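Local coordinates for Atp-dependent DNA ligase (Psychromonas sp., PDB 4D05), which seals breaks in DNA at the expense of ATP, by way of an enzyme-adenylate intermediate, as other ligases of its family do, at residues F95-L100 against L126-Q131. Sequence-based numbering, arbitrary orientation.
Sequences FMIFDL and LQMIEQ. With AMP (adenosine monophosphate), chain H.
Phe95 to Ile97 pair in parallel with Leu126 to Met128, the short strand axes 4.7 Å apart and turned 41° to each other. Three backbone hydrogen bonds join them: Gln127 N to Phe95 O, Ile97 N to Gln127 O and, just past the second strand, Ile129 N to Ile97 O. Beyond these a water bridges the segments, donating to Ile97 O and Ile129 O and accepting from Gln131 NE2.

On the face toward helix 107-121, Leu126 CD1 touches Phe95 CD2 and Ile97 CG2, 3.7 Å from each, while Ile97 CG2 also lies over the Phe95 ring near its rim. On the other face Ile129 CG1 packs 3.7 Å from Met96 CB. Ile129 CD1 meets the Phe98 ring edge, 3.9 Å from Phe98 CD2 and 3.7 Å from AMP N6. With CG between its backbone N and carbonyl carbon (chi1 56°), Phe98 lays its ring nearly parallel to the adenine, AMP N3 3.4 Å above the Phe98 ring centre. A serine here would probably leave that adenine face without its stacking partner and Ile129 CD1 without its aromatic neighbour. The strands close a right-handed beta-alpha-beta crossover in the nucleotidyltransferase domain, with the adenine pocket at their C-terminal ends.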
loop_
_atom_site.group_PDB
_atom_site.type_symbol
_atom_site.label_atom_id
_atom_site.label_comp_id
_atom_site.label_asym_id
_atom_site.label_seq_id
_atom_site.Cartn_x
_atom_site.Cartn_y
_atom_site.Cartn_z
ATOM N N PHE A 95 -14.029 -10.048 3.716
ATOM C CA PHE A 95 -13.371 -10.065 2.411
ATOM C C PHE A 95 -13.841 -8.831 1.670
ATOM O O PHE A 95 -15.007 -8.747 1.229
ATOM C CB PHE A 95 -13.713 -11.358 1.661
ATOM C CG PHE A 95 -12.949 -11.574 0.361
ATOM C CD1 PHE A 95 -11.608 -11.268 0.234
ATOM C CD2 PHE A 95 -13.596 -12.112 -0.733
ATOM C CE1 PHE A 95 -10.928 -11.498 -0.969
ATOM C CE2 PHE A 95 -12.925 -12.352 -1.911
ATOM C CZ PHE A 95 -11.587 -12.020 -2.042
HETATM N N MSE A 96 -12.954 -7.842 1.617
HETATM C CA MSE A 96 -13.231 -6.534 1.053
HETATM C C MSE A 96 -12.749 -6.514 -0.373
HETATM O O MSE A 96 -11.544 -6.457 -0.632
HETATM C CB MSE A 96 -12.458 -5.449 1.855
HETATM C CG MSE A 96 -12.745 -5.423 3.353
HETATM SE SE MSE A 96 -14.489 -4.847 3.911
HETATM C CE MSE A 96 -14.410 -3.033 3.199
ATOM N N ILE A 97 -13.686 -6.576 -1.321
ATOM C CA ILE A 97 -13.288 -6.781 -2.705
ATOM C C ILE A 97 -13.003 -5.506 -3.453
ATOM O O ILE A 97 -13.659 -4.477 -3.233
ATOM C CB ILE A 97 -14.283 -7.684 -3.437
ATOM C CG1 ILE A 97 -15.651 -7.017 -3.600
ATOM C CG2 ILE A 97 -14.375 -9.025 -2.675
ATOM C CD1 ILE A 97 -16.616 -7.803 -4.520
ATOM N N PHE A 98 -12.050 -5.611 -4.374
ATOM C CA PHE A 98 -11.667 -4.485 -5.187
ATOM C C PHE A 98 -11.505 -4.834 -6.683
ATOM O O PHE A 98 -11.291 -3.935 -7.477
ATOM C CB PHE A 98 -10.397 -3.789 -4.612
ATOM C CG PHE A 98 -9.207 -4.697 -4.443
ATOM C CD1 PHE A 98 -8.510 -5.140 -5.529
ATOM C CD2 PHE A 98 -8.758 -5.070 -3.195
ATOM C CE1 PHE A 98 -7.398 -5.968 -5.384
ATOM C CE2 PHE A 98 -7.629 -5.890 -3.063
ATOM C CZ PHE A 98 -6.965 -6.319 -4.166
ATOM N N ASP A 99 -11.605 -6.104 -7.078
ATOM C CA ASP A 99 -11.623 -6.395 -8.498
ATOM C C ASP A 99 -12.166 -7.789 -8.797
ATOM O O ASP A 99 -12.436 -8.584 -7.890
ATOM C CB ASP A 99 -10.231 -6.178 -9.116
ATOM C CG ASP A 99 -10.291 -5.597 -10.527
ATOM O OD1 ASP A 99 -11.336 -5.749 -11.189
ATOM O OD2 ASP A 99 -9.275 -5.035 -10.996
ATOM N N LEU A 100 -12.361 -8.029 -10.084
ATOM C CA LEU A 100 -12.899 -9.276 -10.663
ATOM C C LEU A 100 -11.869 -9.746 -11.711
ATOM O O LEU A 100 -11.886 -9.326 -12.872
ATOM C CB LEU A 100 -14.268 -9.035 -11.336
ATOM C CG LEU A 100 -15.373 -8.506 -10.442
ATOM C CD1 LEU A 100 -16.685 -8.315 -11.181
ATOM C CD2 LEU A 100 -15.632 -9.430 -9.272
ATOM N N LEU A 126 -18.681 -10.541 3.157
ATOM C CA LEU A 126 -18.329 -10.082 1.800
ATOM C C LEU A 126 -18.829 -8.668 1.605
ATOM O O LEU A 126 -20.040 -8.388 1.698
ATOM C CB LEU A 126 -18.918 -10.986 0.704
ATOM C CG LEU A 126 -18.573 -10.625 -0.744
ATOM C CD1 LEU A 126 -17.096 -10.899 -1.022
ATOM C CD2 LEU A 126 -19.426 -11.399 -1.741
ATOM N N GLN A 127 -17.886 -7.759 1.385
ATOM C CA GLN A 127 -18.210 -6.334 1.266
ATOM C C GLN A 127 -17.369 -5.668 0.169
ATOM O O GLN A 127 -16.343 -6.199 -0.185
ATOM C CB GLN A 127 -18.101 -5.660 2.649
ATOM C CG GLN A 127 -19.545 -5.590 3.204
ATOM C CD GLN A 127 -19.795 -6.090 4.595
ATOM O OE1 GLN A 127 -19.127 -5.687 5.569
ATOM N NE2 GLN A 127 -20.831 -6.927 4.729
HETATM N N MSE A 128 -17.868 -4.578 -0.433
HETATM C CA MSE A 128 -17.142 -3.903 -1.527
HETATM C C MSE A 128 -16.405 -2.711 -0.934
HETATM O O MSE A 128 -16.982 -1.965 -0.150
HETATM C CB MSE A 128 -18.095 -3.430 -2.642
HETATM C CG MSE A 128 -17.425 -3.369 -4.027
HETATM SE SE MSE A 128 -18.191 -2.382 -5.354
HETATM C CE MSE A 128 -18.570 -0.665 -4.518
ATOM N N ILE A 129 -15.139 -2.552 -1.288
ATOM C CA ILE A 129 -14.432 -1.332 -0.947
ATOM C C ILE A 129 -15.089 -0.185 -1.724
ATOM O O ILE A 129 -15.301 -0.280 -2.914
ATOM C CB ILE A 129 -12.937 -1.458 -1.276
ATOM C CG1 ILE A 129 -12.337 -2.607 -0.446
ATOM C CG2 ILE A 129 -12.233 -0.160 -0.969
ATOM C CD1 ILE A 129 -10.887 -2.924 -0.738
ATOM N N GLU A 130 -15.418 0.901 -1.039
ATOM C CA GLU A 130 -16.019 2.061 -1.699
ATOM C C GLU A 130 -15.105 2.651 -2.783
ATOM O O GLU A 130 -13.897 2.802 -2.580
ATOM C CB GLU A 130 -16.363 3.131 -0.651
ATOM C CG GLU A 130 -17.060 4.362 -1.218
ATOM C CD GLU A 130 -17.222 5.513 -0.209
ATOM O OE1 GLU A 130 -16.765 5.408 0.964
ATOM O OE2 GLU A 130 -17.819 6.542 -0.609
ATOM N N GLN A 131 -15.698 2.975 -3.931
ATOM C CA GLN A 131 -14.993 3.537 -5.073
ATOM C C GLN A 131 -15.663 4.873 -5.395
ATOM O O GLN A 131 -16.898 4.941 -5.623
ATOM C CB GLN A 131 -15.095 2.600 -6.290
ATOM C CG GLN A 131 -14.477 1.171 -6.108
ATOM C CD GLN A 131 -12.958 1.198 -6.163
ATOM O OE1 GLN A 131 -12.356 2.186 -6.582
ATOM N NE2 GLN A 131 -12.330 0.081 -5.779
HETATM P P AMP H . 0.618 -1.194 -0.047
HETATM O O1P AMP H . 1.861 -0.632 -0.677
HETATM O O2P AMP H . 0.607 -2.108 1.165
HETATM O "O5'" AMP H . -0.253 -1.794 -1.229
HETATM C "C5'" AMP H . -1.533 -2.234 -0.835
HETATM C "C4'" AMP H . -1.725 -3.585 -1.452
HETATM O "O4'" AMP H . -3.007 -4.098 -1.160
HETATM C "C3'" AMP H . -1.607 -3.416 -2.929
HETATM O "O3'" AMP H . -0.793 -4.523 -3.348
HETATM C "C2'" AMP H . -3.017 -3.532 -3.432
HETATM O "O2'" AMP H . -2.787 -4.296 -4.619
HETATM C "C1'" AMP H . -3.871 -4.141 -2.281
HETATM N N9 AMP H . -4.997 -3.228 -1.884
HETATM C C8 AMP H . -5.379 -2.766 -0.660
HETATM N N7 AMP H . -6.434 -1.916 -0.724
HETATM C C5 AMP H . -6.770 -1.883 -2.034
HETATM C C6 AMP H . -7.758 -1.149 -2.828
HETATM N N6 AMP H . -8.632 -0.336 -2.214
HETATM N N1 AMP H . -7.760 -1.384 -4.144
HETATM C C2 AMP H . -6.859 -2.155 -4.768
HETATM N N3 AMP H . -5.924 -2.837 -4.129
HETATM C C4 AMP H . -5.835 -2.731 -2.781
HETATM O O HOH W 1 -14.066 -1.945 -4.679
#